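Local atomic coordinates of DNA processing protein DprA (Streptococcus pneumoniae, PDB entry 3UQZ), a protein that protects imported single-stranded DNA from nucleases and helps load the recombinase RecA onto it during natural transformation. Residues A[4-9]-A[59-64]; A[11-16]-A[65-70]; A[146-151]-A[175-180]; A[191-196]-A[208-213]. One frame throughout, in Å; residues are numbered along the deposited sequence.

How the contacts relate
From the N terminus, contact 1 closes a loop from the start of helix 5-13 to the start of helix 61-69, and contact 2 joins the later parts of the same two helices. Their segments alternate along the chain, so the two loops cross, and Tyr9 and Glu67 meet between them. Contact 3 follows in series within the Rossmann-type domain, bringing segment 175-180 back to helix 146-157. Helix 178-187 then leads into strand 189-192, where contact 4 begins; its short loop returns as helix 204-215. Contact 4 also touches the N-terminal pair, because Pro196 packs on Glu67 and Lys70, while contact 3 stays apart from the other three.

Contact 1: A[4-9]-A[59-64]; sequences TNYEIY and IDDAHL
Tyr6 and Leu64 both swing CG opposite their own backbone nitrogen (chi1 170° and -167°), which sends the phenol and the isobutyl group into the gap between helix 5-13 and helix 61-69. There the leucine forks between two tyrosines. Its methyl CD2 rests against the outer end of the first phenol, with Leu64 CD2 to Tyr6 CE1 at 3.7 Å. The other methyl goes to the next turn of the helix, Leu64 CD1 lying 3.8 Å from Tyr9 CE2.

The polar link is made by the same phenol: Tyr6 OH donates to Asp61 OD1 over 3.0 Å. That oxygen lies at the edge of the ring, near its plane, but it is approached on the anti side of the carboxylate and 29° out of the carboxylate plane. OD1 has further partners, a salt bridge to Lys10 and a water that donates to Asp61 OD1 (3.1 Å) and to Glu7 OE2 (3.0 Å). Lysine and water together probably ease the like charges of the two acids. Tyr9 turns its hydroxyl to Glu67.

The contact belongs to the helical SAM-like domain. Beyond it, helix 5-13 packs on strand 94-99, with Ile8 and Tyr9 on Leu94 and the Tyr9 ring edge-to-face with Phe96.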
loop_
_atom_site.group_PDB
_atom_site.type_symbol
_atom_site.label_atom_id
_atom_site.label_comp_id
_atom_site.label_asym_id
_atom_site.label_seq_id
_atom_site.Cartn_x
_atom_site.Cartn_y
_atom_site.Cartn_z
ATOM N N THR A 4 -5.993 -30.204 -37.610
ATOM C CA THR A 4 -4.633 -30.364 -37.071
ATOM C C THR A 4 -4.121 -28.969 -36.671
ATOM O O THR A 4 -4.847 -27.986 -36.877
ATOM C CB THR A 4 -3.712 -31.010 -38.140
ATOM O OG1 THR A 4 -3.692 -30.202 -39.312
ATOM C CG2 THR A 4 -4.115 -32.418 -38.502
ATOM N N ASN A 5 -2.879 -28.864 -36.127
ATOM C CA ASN A 5 -2.308 -27.559 -35.765
ATOM C C ASN A 5 -2.139 -26.674 -36.999
ATOM O O ASN A 5 -2.402 -25.468 -36.921
ATOM C CB ASN A 5 -0.991 -27.688 -35.002
ATOM C CG ASN A 5 -1.113 -28.246 -33.603
ATOM O OD1 ASN A 5 -2.216 -28.538 -33.098
ATOM N ND2 ASN A 5 0.044 -28.439 -32.956
ATOM N N TYR A 6 -1.760 -27.282 -38.151
ATOM C CA TYR A 6 -1.636 -26.564 -39.430
ATOM C C TYR A 6 -2.996 -25.996 -39.859
ATOM O O TYR A 6 -3.055 -24.878 -40.381
ATOM C CB TYR A 6 -1.052 -27.470 -40.541
ATOM C CG TYR A 6 -1.143 -26.847 -41.918
ATOM C CD1 TYR A 6 -0.281 -25.825 -42.301
ATOM C CD2 TYR A 6 -2.151 -27.215 -42.807
ATOM C CE1 TYR A 6 -0.411 -25.192 -43.535
ATOM C CE2 TYR A 6 -2.292 -26.587 -44.043
ATOM C CZ TYR A 6 -1.411 -25.587 -44.410
ATOM O OH TYR A 6 -1.536 -24.991 -45.638
ATOM N N GLU A 7 -4.077 -26.776 -39.650
ATOM C CA GLU A 7 -5.427 -26.355 -40.012
ATOM C C GLU A 7 -5.898 -25.212 -39.141
ATOM O O GLU A 7 -6.509 -24.277 -39.667
ATOM C CB GLU A 7 -6.412 -27.527 -40.022
ATOM C CG GLU A 7 -6.149 -28.538 -41.127
ATOM C CD GLU A 7 -6.425 -28.084 -42.547
ATOM O OE1 GLU A 7 -7.142 -27.073 -42.734
ATOM O OE2 GLU A 7 -5.926 -28.756 -43.477
ATOM N N ILE A 8 -5.536 -25.235 -37.834
ATOM C CA ILE A 8 -5.837 -24.153 -36.891
ATOM C C ILE A 8 -5.225 -22.847 -37.442
ATOM O O ILE A 8 -5.938 -21.849 -37.574
ATOM C CB ILE A 8 -5.355 -24.490 -35.448
ATOM C CG1 ILE A 8 -6.242 -25.596 -34.805
ATOM C CG2 ILE A 8 -5.343 -23.244 -34.586
ATOM C CD1 ILE A 8 -5.674 -26.285 -33.539
ATOM N N TYR A 9 -3.936 -22.894 -37.845
ATOM C CA TYR A 9 -3.231 -21.766 -38.459
ATOM C C TYR A 9 -3.925 -21.336 -39.748
ATOM O O TYR A 9 -4.144 -20.135 -39.940
ATOM C CB TYR A 9 -1.755 -22.116 -38.725
ATOM C CG TYR A 9 -0.910 -20.935 -39.156
ATOM C CD1 TYR A 9 -0.858 -19.773 -38.390
ATOM C CD2 TYR A 9 -0.140 -20.988 -40.318
ATOM C CE1 TYR A 9 -0.084 -18.681 -38.784
ATOM C CE2 TYR A 9 0.645 -19.904 -40.715
ATOM C CZ TYR A 9 0.669 -18.754 -39.943
ATOM O OH TYR A 9 1.437 -17.682 -40.322
ATOM N N ILE A 59 -6.181 -20.247 -50.345
ATOM C CA ILE A 59 -4.894 -20.462 -49.678
ATOM C C ILE A 59 -4.011 -21.473 -50.409
ATOM O O ILE A 59 -4.439 -22.601 -50.659
ATOM C CB ILE A 59 -5.075 -20.778 -48.154
ATOM C CG1 ILE A 59 -5.443 -19.499 -47.366
ATOM C CG2 ILE A 59 -3.829 -21.448 -47.552
ATOM C CD1 ILE A 59 -6.079 -19.723 -46.036
ATOM N N ASP A 60 -2.780 -21.053 -50.744
ATOM C CA ASP A 60 -1.769 -21.905 -51.365
ATOM C C ASP A 60 -1.124 -22.708 -50.226
ATOM O O ASP A 60 -0.265 -22.189 -49.506
ATOM C CB ASP A 60 -0.727 -21.052 -52.133
ATOM C CG ASP A 60 0.499 -21.781 -52.690
ATOM O OD1 ASP A 60 0.463 -23.032 -52.789
ATOM O OD2 ASP A 60 1.479 -21.095 -53.066
ATOM N N ASP A 61 -1.577 -23.959 -50.045
ATOM C CA ASP A 61 -1.115 -24.885 -49.009
ATOM C C ASP A 61 0.397 -25.096 -48.964
ATOM O O ASP A 61 0.949 -25.254 -47.877
ATOM C CB ASP A 61 -1.837 -26.231 -49.116
ATOM C CG ASP A 61 -3.293 -26.163 -48.722
ATOM O OD1 ASP A 61 -3.581 -26.220 -47.512
ATOM O OD2 ASP A 61 -4.149 -26.052 -49.626
ATOM N N ALA A 62 1.061 -25.090 -50.125
ATOM C CA ALA A 62 2.507 -25.271 -50.224
ATOM C C ALA A 62 3.262 -24.085 -49.602
ATOM O O ALA A 62 4.201 -24.300 -48.831
ATOM C CB ALA A 62 2.911 -25.458 -51.679
ATOM N N HIS A 63 2.831 -22.843 -49.921
ATOM C CA HIS A 63 3.408 -21.604 -49.399
ATOM C C HIS A 63 3.152 -21.465 -47.887
ATOM O O HIS A 63 4.069 -21.087 -47.152
ATOM C CB HIS A 63 2.856 -20.389 -50.169
ATOM C CG HIS A 63 3.315 -19.067 -49.630
ATOM N ND1 HIS A 63 2.527 -18.329 -48.754
ATOM C CD2 HIS A 63 4.477 -18.402 -49.838
ATOM C CE1 HIS A 63 3.227 -17.240 -48.470
ATOM N NE2 HIS A 63 4.408 -17.240 -49.096
ATOM N N LEU A 64 1.909 -21.776 -47.434
ATOM C CA LEU A 64 1.498 -21.694 -46.034
ATOM C C LEU A 64 2.165 -22.745 -45.162
ATOM O O LEU A 64 2.479 -22.448 -44.007
ATOM C CB LEU A 64 -0.030 -21.736 -45.880
ATOM C CG LEU A 64 -0.583 -21.356 -44.494
ATOM C CD1 LEU A 64 -0.575 -19.868 -44.282
ATOM C CD2 LEU A 64 -1.976 -21.877 -44.295
HETATM O O HOH W 1 -5.299 -28.613 -46.437
#

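Contact 2: A[11-16]-A[65-70]; sequences LKKSGL and SKEFQK
Lys13 brings the end of its chain up to the carboxylate of Glu67, its CE 3.4 Å and its NZ 3.2 Å from Glu67 OE2. The two side chains come from opposite directions. Lys13 bends at chi2 (-91°), whereas Glu67 runs straight out beyond CG and presents one oxygen to the ammonium. The pair is a salt bridge whose hydrogen bond is weak, and it carries the contact by itself, spanning helix 5-13 and helix 61-69 near the surface.

The chain leaves the first helix through a Schellman motif: Gly15 has a positive phi of 111°, and Leu16 N returns to Leu11 O at 3.0 Å. Lys13 lies in the last turn before it.

Glu67 OE2 also binds the hydroxyl of Tyr9, so a single carboxylate oxygen serves both a lysine and a phenol of helix 5-13. Such neighbours would favour the charged form of the glutamate; here the segments are joined by charge, while the apolar packing of the helices lies at 4-9 and 59-64.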
loop_
_atom_site.group_PDB
_atom_site.type_symbol
_atom_site.label_atom_id
_atom_site.label_comp_id
_atom_site.label_asym_id
_atom_site.label_seq_id
_atom_site.Cartn_x
_atom_site.Cartn_y
_atom_site.Cartn_z
ATOM N N LEU A 11 -7.087 -21.702 -40.518
ATOM C CA LEU A 11 -8.365 -21.066 -40.143
ATOM C C LEU A 11 -8.160 -19.604 -39.729
ATOM O O LEU A 11 -8.972 -18.752 -40.079
ATOM C CB LEU A 11 -9.100 -21.851 -39.034
ATOM C CG LEU A 11 -9.619 -23.257 -39.382
ATOM C CD1 LEU A 11 -10.179 -23.934 -38.165
ATOM C CD2 LEU A 11 -10.691 -23.212 -40.443
ATOM N N LYS A 12 -7.059 -19.311 -39.010
ATOM C CA LYS A 12 -6.674 -17.955 -38.600
ATOM C C LYS A 12 -6.376 -17.124 -39.860
ATOM O O LYS A 12 -6.823 -15.984 -39.962
ATOM C CB LYS A 12 -5.436 -17.985 -37.680
ATOM C CG LYS A 12 -5.779 -17.925 -36.197
ATOM C CD LYS A 12 -4.569 -17.912 -35.281
ATOM C CE LYS A 12 -4.939 -17.303 -33.950
ATOM N NZ LYS A 12 -3.990 -17.687 -32.887
ATOM N N LYS A 13 -5.681 -17.731 -40.843
ATOM C CA LYS A 13 -5.336 -17.124 -42.131
ATOM C C LYS A 13 -6.545 -16.919 -43.056
ATOM O O LYS A 13 -6.473 -16.105 -43.978
ATOM C CB LYS A 13 -4.249 -17.950 -42.837
ATOM C CG LYS A 13 -2.877 -17.780 -42.210
ATOM C CD LYS A 13 -2.105 -16.653 -42.879
ATOM C CE LYS A 13 -1.019 -16.128 -41.992
ATOM N NZ LYS A 13 -0.300 -15.002 -42.635
ATOM N N SER A 14 -7.647 -17.648 -42.811
ATOM C CA SER A 14 -8.871 -17.554 -43.603
ATOM C C SER A 14 -9.799 -16.475 -43.048
ATOM O O SER A 14 -10.821 -16.170 -43.663
ATOM C CB SER A 14 -9.579 -18.901 -43.652
ATOM O OG SER A 14 -8.723 -19.925 -44.132
ATOM N N GLY A 15 -9.439 -15.913 -41.891
ATOM C CA GLY A 15 -10.174 -14.828 -41.256
ATOM C C GLY A 15 -10.894 -15.148 -39.964
ATOM O O GLY A 15 -11.625 -14.296 -39.454
ATOM N N LEU A 16 -10.700 -16.355 -39.414
ATOM C CA LEU A 16 -11.356 -16.739 -38.165
ATOM C C LEU A 16 -10.591 -16.199 -36.959
ATOM O O LEU A 16 -9.359 -16.293 -36.915
ATOM C CB LEU A 16 -11.521 -18.268 -38.094
ATOM C CG LEU A 16 -12.933 -18.854 -38.343
ATOM C CD1 LEU A 16 -13.668 -18.144 -39.478
ATOM C CD2 LEU A 16 -12.871 -20.361 -38.584
ATOM N N SER A 65 2.387 -23.961 -45.696
ATOM C CA SER A 65 3.041 -25.036 -44.947
ATOM C C SER A 65 4.501 -24.692 -44.637
ATOM O O SER A 65 5.004 -25.049 -43.572
ATOM C CB SER A 65 2.934 -26.364 -45.685
ATOM O OG SER A 65 3.278 -27.441 -44.829
ATOM N N LYS A 66 5.161 -23.962 -45.548
ATOM C CA LYS A 66 6.539 -23.508 -45.377
ATOM C C LYS A 66 6.582 -22.460 -44.242
ATOM O O LYS A 66 7.443 -22.544 -43.367
ATOM C CB LYS A 66 7.069 -22.931 -46.701
ATOM C CG LYS A 66 8.576 -22.754 -46.744
ATOM C CD LYS A 66 8.968 -22.032 -48.011
ATOM C CE LYS A 66 10.230 -21.225 -47.828
ATOM N NZ LYS A 66 10.560 -20.434 -49.044
ATOM N N GLU A 67 5.629 -21.502 -44.263
ATOM C CA GLU A 67 5.444 -20.419 -43.297
ATOM C C GLU A 67 5.166 -20.988 -41.880
ATOM O O GLU A 67 5.868 -20.630 -40.923
ATOM C CB GLU A 67 4.277 -19.541 -43.768
ATOM C CG GLU A 67 4.233 -18.153 -43.167
ATOM C CD GLU A 67 3.019 -17.356 -43.593
ATOM O OE1 GLU A 67 2.840 -17.144 -44.815
ATOM O OE2 GLU A 67 2.242 -16.943 -42.703
ATOM N N PHE A 68 4.164 -21.902 -41.766
ATOM C CA PHE A 68 3.770 -22.568 -40.526
ATOM C C PHE A 68 4.918 -23.364 -39.880
ATOM O O PHE A 68 5.009 -23.415 -38.648
ATOM C CB PHE A 68 2.549 -23.478 -40.775
ATOM C CG PHE A 68 2.139 -24.342 -39.607
ATOM C CD1 PHE A 68 1.470 -23.796 -38.515
ATOM C CD2 PHE A 68 2.423 -25.704 -39.596
ATOM C CE1 PHE A 68 1.093 -24.597 -37.432
ATOM C CE2 PHE A 68 2.053 -26.504 -38.513
ATOM C CZ PHE A 68 1.396 -25.944 -37.435
ATOM N N GLN A 69 5.768 -23.998 -40.704
ATOM C CA GLN A 69 6.864 -24.840 -40.224
ATOM C C GLN A 69 8.174 -24.118 -39.872
ATOM O O GLN A 69 9.039 -24.730 -39.235
ATOM C CB GLN A 69 7.081 -26.042 -41.157
ATOM C CG GLN A 69 5.969 -27.086 -41.029
ATOM C CD GLN A 69 6.049 -28.183 -42.051
ATOM O OE1 GLN A 69 6.409 -27.967 -43.213
ATOM N NE2 GLN A 69 5.650 -29.381 -41.655
ATOM N N LYS A 70 8.296 -22.809 -40.225
ATOM C CA LYS A 70 9.484 -21.986 -39.935
ATOM C C LYS A 70 9.867 -22.019 -38.449
ATOM O O LYS A 70 11.043 -22.147 -38.134
ATOM C CB LYS A 70 9.308 -20.539 -40.430
ATOM C CG LYS A 70 10.625 -19.800 -40.549
ATOM C CD LYS A 70 10.468 -18.298 -40.639
ATOM C CE LYS A 70 11.760 -17.676 -41.110
ATOM N NZ LYS A 70 11.655 -16.205 -41.236
#

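Contact 3: A[146-151]-A[175-180]; sequences IDTAAH and KANKRL. With SO4 (sulfate ion), chain E.
Asn177 and Thr148 join two helical parts of the Rossmann-type domain, helix 146-157 and the 3-10 turn that leads into helix 178-187. The two side chains meet from opposite directions, and Asn177 ND2 donates to Thr148 OG1 over 3.0 Å at a fairly straight 159°, the hydroxyl being tilted 15° from the amide plane. Both polar groups have a second partner in the loop before helix 146-157: Asn177 ND2 also bonds to Leu142 O, and Thr148 OG1 to Ala143 O, so the two bond to neighbouring carbonyls of that loop.

Next in sequence, Lys178 passes beside a sulfate ion, probably taken up from the crystallisation liquor, its CE 3.4 Å from sulfate O1 and its NZ farther off at 4.0 Å. It is Arg179 that grips the ion, with both terminal nitrogens, NH1 to sulfate O1 at 3.1 Å and NH2 to sulfate O4 at 2.7 Å, along the edge of its guanidinium.

Leu180 turns back toward helix 146-157. With CG opposite the backbone nitrogen (chi1 -173°), it lays CD2 against Thr148 and, one turn on, His151: Leu180 CD2 sits 4.0 Å from Thr148 CG2 and 4.3 Å from His151 CB.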
loop_
_atom_site.group_PDB
_atom_site.type_symbol
_atom_site.label_atom_id
_atom_site.label_comp_id
_atom_site.label_asym_id
_atom_site.label_seq_id
_atom_site.Cartn_x
_atom_site.Cartn_y
_atom_site.Cartn_z
ATOM N N ILE A 146 10.474 -2.000 -17.069
ATOM C CA ILE A 146 10.213 -3.037 -16.057
ATOM C C ILE A 146 10.368 -4.465 -16.592
ATOM O O ILE A 146 11.012 -5.284 -15.931
ATOM C CB ILE A 146 8.864 -2.808 -15.307
ATOM C CG1 ILE A 146 8.816 -1.434 -14.567
ATOM C CG2 ILE A 146 8.488 -3.985 -14.372
ATOM C CD1 ILE A 146 9.768 -1.242 -13.340
ATOM N N ASP A 147 9.801 -4.751 -17.780
ATOM C CA ASP A 147 9.874 -6.064 -18.411
ATOM C C ASP A 147 11.331 -6.488 -18.616
ATOM O O ASP A 147 11.700 -7.584 -18.194
ATOM C CB ASP A 147 9.090 -6.096 -19.739
ATOM C CG ASP A 147 7.569 -6.072 -19.652
ATOM O OD1 ASP A 147 7.038 -5.526 -18.671
ATOM O OD2 ASP A 147 6.915 -6.545 -20.598
ATOM N N THR A 148 12.167 -5.599 -19.183
ATOM C CA THR A 148 13.595 -5.870 -19.414
ATOM C C THR A 148 14.346 -6.131 -18.104
ATOM O O THR A 148 15.149 -7.067 -18.033
ATOM C CB THR A 148 14.221 -4.760 -20.268
ATOM O OG1 THR A 148 13.473 -4.655 -21.481
ATOM C CG2 THR A 148 15.682 -5.015 -20.591
ATOM N N ALA A 149 14.058 -5.329 -17.071
ATOM C CA ALA A 149 14.675 -5.456 -15.753
ATOM C C ALA A 149 14.271 -6.767 -15.083
ATOM O O ALA A 149 15.073 -7.356 -14.363
ATOM C CB ALA A 149 14.285 -4.279 -14.881
ATOM N N ALA A 150 13.035 -7.236 -15.353
ATOM C CA ALA A 150 12.503 -8.497 -14.845
ATOM C C ALA A 150 13.279 -9.696 -15.431
ATOM O O ALA A 150 13.715 -10.574 -14.681
ATOM C CB ALA A 150 11.025 -8.608 -15.168
ATOM N N HIS A 151 13.481 -9.694 -16.767
ATOM C CA HIS A 151 14.188 -10.729 -17.512
ATOM C C HIS A 151 15.653 -10.789 -17.099
ATOM O O HIS A 151 16.133 -11.858 -16.749
ATOM C CB HIS A 151 14.068 -10.481 -19.024
ATOM C CG HIS A 151 12.710 -10.774 -19.593
ATOM N ND1 HIS A 151 12.023 -9.838 -20.336
ATOM C CD2 HIS A 151 11.980 -11.912 -19.551
ATOM C CE1 HIS A 151 10.904 -10.428 -20.710
ATOM N NE2 HIS A 151 10.830 -11.671 -20.252
ATOM N N LYS A 175 13.667 -2.691 -30.825
ATOM C CA LYS A 175 14.881 -3.035 -31.586
ATOM C C LYS A 175 16.114 -3.227 -30.709
ATOM O O LYS A 175 16.906 -4.123 -30.987
ATOM C CB LYS A 175 15.164 -2.048 -32.736
ATOM C CG LYS A 175 14.037 -1.930 -33.790
ATOM C CD LYS A 175 14.290 -2.664 -35.137
ATOM C CE LYS A 175 13.243 -2.353 -36.190
ATOM N NZ LYS A 175 13.428 -1.004 -36.792
ATOM N N ALA A 176 16.239 -2.450 -29.620
ATOM C CA ALA A 176 17.371 -2.510 -28.683
ATOM C C ALA A 176 17.469 -3.830 -27.921
ATOM O O ALA A 176 18.557 -4.180 -27.451
ATOM C CB ALA A 176 17.303 -1.351 -27.705
ATOM N N ASN A 177 16.345 -4.565 -27.810
ATOM C CA ASN A 177 16.289 -5.837 -27.089
ATOM C C ASN A 177 16.563 -7.071 -27.940
ATOM O O ASN A 177 16.372 -8.180 -27.440
ATOM C CB ASN A 177 14.959 -5.970 -26.354
ATOM C CG ASN A 177 14.901 -5.231 -25.047
ATOM O OD1 ASN A 177 15.892 -4.650 -24.568
ATOM N ND2 ASN A 177 13.734 -5.283 -24.419
ATOM N N LYS A 178 17.037 -6.896 -29.200
ATOM C CA LYS A 178 17.315 -8.020 -30.098
ATOM C C LYS A 178 18.159 -9.112 -29.448
ATOM O O LYS A 178 17.713 -10.256 -29.408
ATOM C CB LYS A 178 17.921 -7.570 -31.429
ATOM C CG LYS A 178 18.133 -8.729 -32.401
ATOM C CD LYS A 178 18.937 -8.342 -33.621
ATOM C CE LYS A 178 19.639 -9.520 -34.248
ATOM N NZ LYS A 178 18.706 -10.437 -34.934
ATOM N N ARG A 179 19.336 -8.752 -28.903
ATOM C CA ARG A 179 20.266 -9.686 -28.256
ATOM C C ARG A 179 19.639 -10.462 -27.118
ATOM O O ARG A 179 19.896 -11.665 -27.000
ATOM C CB ARG A 179 21.572 -8.989 -27.799
ATOM C CG ARG A 179 22.440 -8.456 -28.941
ATOM C CD ARG A 179 23.399 -9.486 -29.458
ATOM N NE ARG A 179 24.271 -8.929 -30.488
ATOM C CZ ARG A 179 24.059 -9.044 -31.795
ATOM N NH1 ARG A 179 22.997 -9.693 -32.252
ATOM N NH2 ARG A 179 24.916 -8.513 -32.654
ATOM N N LEU A 180 18.810 -9.785 -26.294
ATOM C CA LEU A 180 18.087 -10.392 -25.169
ATOM C C LEU A 180 17.008 -11.361 -25.675
ATOM O O LEU A 180 16.883 -12.445 -25.113
ATOM C CB LEU A 180 17.495 -9.309 -24.244
ATOM C CG LEU A 180 16.843 -9.756 -22.926
ATOM C CD1 LEU A 180 17.852 -10.408 -22.001
ATOM C CD2 LEU A 180 16.202 -8.588 -22.233
HETATM S S SO4 E . 23.798 -10.118 -36.075
HETATM O O1 SO4 E . 22.697 -10.634 -35.237
HETATM O O2 SO4 E . 24.527 -11.227 -36.677
HETATM O O3 SO4 E . 23.250 -9.285 -37.141
HETATM O O4 SO4 E . 24.700 -9.285 -35.264
#

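Contact 4: A[191-196]-A[208-213]; sequences LSEYGP and RNRIIA
At the C-terminal end of strand 189-192 of the Rossmann-type sheet, Glu193 reaches across to helix 204-215, which follows in the chain. The carboxylate forms a salt bridge with Arg210, Glu193 OE2 lying 2.6 Å from Arg210 NH2. As a hydrogen bond this is weak, the angle at the proton being only 127°. Glu193 OE1 lies in the guanidinium plane at its edge, 3.3 Å from Arg210 NH2, but the two flat groups are turned 45° against each other, so they do not form the coplanar, two-pronged pair.

Arg210 bends at chi3 (68°) to bring its guanidinium to the acid, and its other nitrogens fix the rotation: NH1 bonds to Asp90 O and NE to Ala207 O. Ile211 CG1 lies over one face of the group. The same isoleucine brings CD1 alongside the end of the glutamate, with Ile211 CD1 3.8 Å from Glu193 OE2 and 4.1 Å from Glu193 CG.

Next to Glu193, Ser192 OG accepts from Tyr194 N (3.2 Å), an ST turn, and also bonds to Thr167 O. Tyr194 stacks on His204, while Leu191 and Ile211 pack toward strands 161-164 and 94-99. Helix 204-215 is the helical part of the connection from strand 189-192 to the parallel strand 218-222, which lies beyond strands 161-164, 137-140 and 108-113; this long beta-alpha-beta crossover is typical of Rossmann-type folds.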
loop_
_atom_site.group_PDB
_atom_site.type_symbol
_atom_site.label_atom_id
_atom_site.label_comp_id
_atom_site.label_asym_id
_atom_site.label_seq_id
_atom_site.Cartn_x
_atom_site.Cartn_y
_atom_site.Cartn_z
ATOM N N LEU A 191 7.515 -17.128 -26.498
ATOM C CA LEU A 191 6.206 -17.516 -27.031
ATOM C C LEU A 191 5.599 -16.379 -27.868
ATOM O O LEU A 191 5.826 -15.190 -27.581
ATOM C CB LEU A 191 5.236 -17.905 -25.907
ATOM C CG LEU A 191 5.579 -19.129 -25.056
ATOM C CD1 LEU A 191 4.728 -19.153 -23.783
ATOM C CD2 LEU A 191 5.419 -20.448 -25.848
ATOM N N SER A 192 4.809 -16.753 -28.894
ATOM C CA SER A 192 4.123 -15.803 -29.784
ATOM C C SER A 192 2.896 -16.419 -30.455
ATOM O O SER A 192 2.905 -17.597 -30.800
ATOM C CB SER A 192 5.074 -15.264 -30.853
ATOM O OG SER A 192 4.477 -14.202 -31.578
ATOM N N GLU A 193 1.853 -15.616 -30.655
ATOM C CA GLU A 193 0.627 -16.028 -31.346
ATOM C C GLU A 193 0.758 -15.662 -32.827
ATOM O O GLU A 193 -0.038 -16.115 -33.635
ATOM C CB GLU A 193 -0.571 -15.259 -30.769
ATOM C CG GLU A 193 -1.495 -16.091 -29.904
ATOM C CD GLU A 193 -2.733 -15.355 -29.440
ATOM O OE1 GLU A 193 -3.782 -16.014 -29.273
ATOM O OE2 GLU A 193 -2.678 -14.113 -29.296
ATOM N N TYR A 194 1.751 -14.819 -33.160
ATOM C CA TYR A 194 2.009 -14.260 -34.478
ATOM C C TYR A 194 3.012 -15.045 -35.305
ATOM O O TYR A 194 4.027 -15.513 -34.801
ATOM C CB TYR A 194 2.385 -12.773 -34.348
ATOM C CG TYR A 194 1.444 -12.058 -33.402
ATOM C CD1 TYR A 194 0.124 -11.794 -33.769
ATOM C CD2 TYR A 194 1.825 -11.764 -32.098
ATOM C CE1 TYR A 194 -0.781 -11.237 -32.867
ATOM C CE2 TYR A 194 0.930 -11.196 -31.192
ATOM C CZ TYR A 194 -0.367 -10.922 -31.587
ATOM O OH TYR A 194 -1.265 -10.386 -30.700
ATOM N N GLY A 195 2.688 -15.201 -36.578
ATOM C CA GLY A 195 3.494 -15.950 -37.530
ATOM C C GLY A 195 4.691 -15.184 -38.051
ATOM O O GLY A 195 4.874 -14.016 -37.700
ATOM N N PRO A 196 5.519 -15.818 -38.913
ATOM C CA PRO A 196 6.729 -15.143 -39.418
ATOM C C PRO A 196 6.536 -13.767 -40.052
ATOM O O PRO A 196 5.597 -13.554 -40.821
ATOM C CB PRO A 196 7.304 -16.158 -40.408
ATOM C CG PRO A 196 6.808 -17.483 -39.920
ATOM C CD PRO A 196 5.428 -17.203 -39.419
ATOM N N ARG A 208 -1.205 -9.911 -26.099
ATOM C CA ARG A 208 -0.012 -10.590 -25.586
ATOM C C ARG A 208 -0.070 -10.610 -24.037
ATOM O O ARG A 208 0.259 -11.632 -23.430
ATOM C CB ARG A 208 1.205 -9.784 -26.090
ATOM C CG ARG A 208 2.583 -10.266 -25.749
ATOM C CD ARG A 208 3.273 -9.553 -24.587
ATOM N NE ARG A 208 2.930 -8.145 -24.426
ATOM C CZ ARG A 208 3.811 -7.160 -24.431
ATOM N NH1 ARG A 208 5.094 -7.412 -24.624
ATOM N NH2 ARG A 208 3.415 -5.910 -24.252
ATOM N N ASN A 209 -0.517 -9.491 -23.412
ATOM C CA ASN A 209 -0.627 -9.345 -21.955
ATOM C C ASN A 209 -1.563 -10.349 -21.289
ATOM O O ASN A 209 -1.303 -10.772 -20.157
ATOM C CB ASN A 209 -1.000 -7.925 -21.566
ATOM C CG ASN A 209 0.075 -6.910 -21.834
ATOM O OD1 ASN A 209 1.280 -7.183 -21.770
ATOM N ND2 ASN A 209 -0.345 -5.693 -22.108
ATOM N N ARG A 210 -2.643 -10.721 -21.991
ATOM C CA ARG A 210 -3.642 -11.708 -21.571
ATOM C C ARG A 210 -2.954 -13.076 -21.327
ATOM O O ARG A 210 -3.271 -13.747 -20.341
ATOM C CB ARG A 210 -4.764 -11.766 -22.627
ATOM C CG ARG A 210 -5.267 -13.157 -23.018
ATOM C CD ARG A 210 -6.129 -13.183 -24.274
ATOM N NE ARG A 210 -5.322 -12.869 -25.450
ATOM C CZ ARG A 210 -5.123 -13.691 -26.473
ATOM N NH1 ARG A 210 -5.700 -14.883 -26.497
ATOM N NH2 ARG A 210 -4.355 -13.320 -27.484
ATOM N N ILE A 211 -1.969 -13.442 -22.196
ATOM C CA ILE A 211 -1.173 -14.678 -22.122
ATOM C C ILE A 211 -0.192 -14.603 -20.941
ATOM O O ILE A 211 -0.100 -15.573 -20.188
ATOM C CB ILE A 211 -0.460 -15.001 -23.472
ATOM C CG1 ILE A 211 -1.465 -15.047 -24.638
ATOM C CG2 ILE A 211 0.364 -16.309 -23.381
ATOM C CD1 ILE A 211 -0.847 -14.944 -26.039
ATOM N N ILE A 212 0.535 -13.457 -20.779
ATOM C CA ILE A 212 1.470 -13.228 -19.666
ATOM C C ILE A 212 0.755 -13.503 -18.336
ATOM O O ILE A 212 1.244 -14.306 -17.541
ATOM C CB ILE A 212 2.097 -11.799 -19.696
ATOM C CG1 ILE A 212 3.003 -11.588 -20.934
ATOM C CG2 ILE A 212 2.871 -11.500 -18.391
ATOM C CD1 ILE A 212 3.447 -10.191 -21.146
ATOM N N ALA A 213 -0.415 -12.870 -18.125
ATOM C CA ALA A 213 -1.219 -13.040 -16.918
ATOM C C ALA A 213 -1.780 -14.460 -16.811
ATOM O O ALA A 213 -1.611 -15.087 -15.771
ATOM C CB ALA A 213 -2.344 -12.019 -16.892
#